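Side-chain contact in AAA family ATPase (Sulfolobus acidocaldarius, PDB 2W2U), which belongs to an archaeal cell-division machinery as an AAA-family ATPase, represented here by its MIT domain, which binds ESCRT-III: residues 66-69 and 70-73. Residues are numbered along the deposited sequence; the frame is centred on the assembly and turned at random.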
ATOM      1  N   GLU A  66       1.729   8.386   2.936  1.00 14.14           N
ATOM      2  CA  GLU A  66       1.639   8.265   4.384  1.00 14.85           C
ATOM      3  C   GLU A  66       0.239   7.870   4.853  1.00 14.91           C
ATOM      4  O   GLU A  66       0.101   7.061   5.773  1.00 14.90           O
ATOM      5  CB  GLU A  66       2.126   9.554   5.055  1.00 15.51           C
ATOM      6  CG  GLU A  66       3.652   9.749   4.940  1.00 17.21           C
ATOM      7  CD  GLU A  66       4.095  11.209   4.953  1.00 20.29           C
ATOM      8  OE1 GLU A  66       3.267  12.100   5.242  1.00 22.78           O
ATOM      9  OE2 GLU A  66       5.286  11.469   4.666  1.00 21.70           O
ATOM     10  N   GLN A  67      -0.785   8.426   4.202  1.00 14.79           N
ATOM     11  CA  GLN A  67      -2.177   8.043   4.429  1.00 14.97           C
ATOM     12  C   GLN A  67      -2.423   6.562   4.136  1.00 14.40           C
ATOM     13  O   GLN A  67      -3.083   5.876   4.914  1.00 14.51           O
ATOM     14  CB  GLN A  67      -3.124   8.904   3.577  1.00 14.92           C
ATOM     15  CG  GLN A  67      -4.616   8.615   3.786  1.00 15.64           C
ATOM     16  CD  GLN A  67      -5.501   9.153   2.657  1.00 16.22           C
ATOM     17  OE1 GLN A  67      -5.349  10.299   2.228  1.00 18.60           O
ATOM     18  NE2 GLN A  67      -6.436   8.323   2.176  1.00 16.10           N
ATOM     19  N   MET A  68      -1.905   6.079   3.011  1.00 14.09           N
ATOM     20  CA  MET A  68      -2.132   4.695   2.605  1.00 13.76           C
ATOM     21  C   MET A  68      -1.368   3.681   3.467  1.00 13.47           C
ATOM     22  O   MET A  68      -1.887   2.598   3.767  1.00 13.23           O
ATOM     23  CB  MET A  68      -1.860   4.505   1.109  1.00 13.82           C
ATOM     24  CG  MET A  68      -2.838   5.277   0.205  1.00 14.36           C
ATOM     25  SD  MET A  68      -4.587   5.219   0.703  1.00 14.57           S
ATOM     26  CE  MET A  68      -5.014   3.541   0.255  1.00 11.95           C
ATOM     27  N   ILE A  69      -0.149   4.043   3.865  1.00 13.11           N
ATOM     28  CA  ILE A  69       0.631   3.253   4.827  1.00 13.24           C
ATOM     29  C   ILE A  69      -0.222   2.985   6.072  1.00 13.49           C
ATOM     30  O   ILE A  69      -0.345   1.844   6.515  1.00 13.29           O
ATOM     31  CB  ILE A  69       1.982   3.945   5.199  1.00 13.02           C
ATOM     32  CG1 ILE A  69       2.992   3.797   4.056  1.00 12.41           C
ATOM     33  CG2 ILE A  69       2.581   3.370   6.495  1.00 13.05           C
ATOM     34  CD1 ILE A  69       4.258   4.619   4.220  1.00 12.65           C
ATOM     35  N   ASN A  70      -0.841   4.035   6.601  1.00 13.92           N
ATOM     36  CA  ASN A  70      -1.639   3.919   7.815  1.00 14.36           C
ATOM     37  C   ASN A  70      -2.908   3.092   7.643  1.00 14.17           C
ATOM     38  O   ASN A  70      -3.248   2.290   8.512  1.00 14.23           O
ATOM     39  CB  ASN A  70      -1.953   5.302   8.384  1.00 14.61           C
ATOM     40  CG  ASN A  70      -0.728   5.989   8.931  1.00 15.63           C
ATOM     41  OD1 ASN A  70       0.151   5.349   9.515  1.00 17.97           O
ATOM     42  ND2 ASN A  70      -0.658   7.302   8.754  1.00 16.45           N
ATOM     43  N   GLU A  71      -3.590   3.276   6.516  1.00 14.21           N
ATOM     44  CA  GLU A  71      -4.762   2.474   6.187  1.00 14.34           C
ATOM     45  C   GLU A  71      -4.404   0.996   6.098  1.00 14.25           C
ATOM     46  O   GLU A  71      -5.110   0.148   6.645  1.00 14.41           O
ATOM     47  CB  GLU A  71      -5.403   2.948   4.880  1.00 14.22           C
ATOM     48  CG  GLU A  71      -6.132   4.279   5.000  1.00 14.90           C
ATOM     49  CD  GLU A  71      -6.948   4.635   3.771  1.00 14.90           C
ATOM     50  OE1 GLU A  71      -7.258   5.831   3.604  1.00 16.79           O
ATOM     51  OE2 GLU A  71      -7.288   3.734   2.973  1.00 16.07           O
ATOM     52  N   TYR A  72      -3.301   0.696   5.418  1.00 14.24           N
ATOM     53  CA  TYR A  72      -2.854  -0.686   5.249  1.00 14.12           C
ATOM     54  C   TYR A  72      -2.363  -1.280   6.564  1.00 14.44           C
ATOM     55  O   TYR A  72      -2.658  -2.442   6.855  1.00 14.15           O
ATOM     56  CB  TYR A  72      -1.789  -0.801   4.149  1.00 13.83           C
ATOM     57  CG  TYR A  72      -2.267  -0.379   2.769  1.00 13.37           C
ATOM     58  CD1 TYR A  72      -3.617  -0.447   2.420  1.00 12.74           C
ATOM     59  CD2 TYR A  72      -1.362   0.061   1.803  1.00 13.38           C
ATOM     60  CE1 TYR A  72      -4.053  -0.063   1.157  1.00 12.80           C
ATOM     61  CE2 TYR A  72      -1.787   0.443   0.539  1.00 12.37           C
ATOM     62  CZ  TYR A  72      -3.134   0.374   0.223  1.00 13.25           C
ATOM     63  OH  TYR A  72      -3.563   0.755  -1.030  1.00 13.42           O
ATOM     64  N   LYS A  73      -1.640  -0.482   7.355  1.00 14.64           N
ATOM     65  CA  LYS A  73      -1.215  -0.903   8.694  1.00 15.52           C
ATOM     66  C   LYS A  73      -2.419  -1.258   9.564  1.00 15.83           C
ATOM     67  O   LYS A  73      -2.388  -2.247  10.296  1.00 15.84           O
ATOM     68  CB  LYS A  73      -0.394   0.182   9.397  1.00 15.42           C
ATOM     69  CG  LYS A  73       1.050   0.300   8.963  1.00 15.94           C
ATOM     70  CD  LYS A  73       1.806   1.211   9.920  1.00 16.66           C
ATOM     71  CE  LYS A  73       3.261   1.380   9.518  1.00 17.78           C
ATOM     72  NZ  LYS A  73       4.008   0.095   9.532  1.00 20.02           N
TER
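Q67 turns CG opposite its backbone N (chi1 -178°), whereas E71 has CG opposite its carbonyl carbon (chi1 -72°); both chains then run out extended, so that one turn apart on helix 62-81 they lie alongside each other and point the same way. Their ends meet through a hydrogen bond from NE2 of Q67 to OE1 of E71, 3.0 Å long and fairly straight. The acceptor lies close to the amide plane, but the donor reaches OE1 from above the carboxylate plane, the two planes being 32° apart. Glutamine suits this place because its amide can donate to the carboxylate while staying neutral. With OE1 engaged, E71 turns OE2 to a polar side chain of the bound peptide, so Q67 probably helps to orient a peptide-binding carboxylate.

M68 bends at chi2 and chi3, a bend its unbranched thioether takes easily, and this swings its methyl group between the ends of E71 and Y72. CE lies 3.5 Å from OE2 of E71 and 3.7 Å from CZ of Y72, crossing the phenol at its outer end. Nearer the backbone, the carbonyl O of M68 sits 3.1 Å above one face of the Y72 ring, offset toward the rim near CG, while accepting the 2.9 Å helical bond from N of Y72. The phenol suits its buried place: its ring meets that of Y42, and OH hydrogen-bonds the peptide backbone. Around the helix, CG2 of I69 packs 3.7 Å from CE of K73, branched aliphatic against lysine methylene, and I69 also touches L49 of helix 35-55. Together these i to i+3 and i to i+4 pairs line one turn of helix 62-81 in the three-helix MIT domain, and the face of that helix carrying M68, E71 and Y72 forms part of the peptide-binding site.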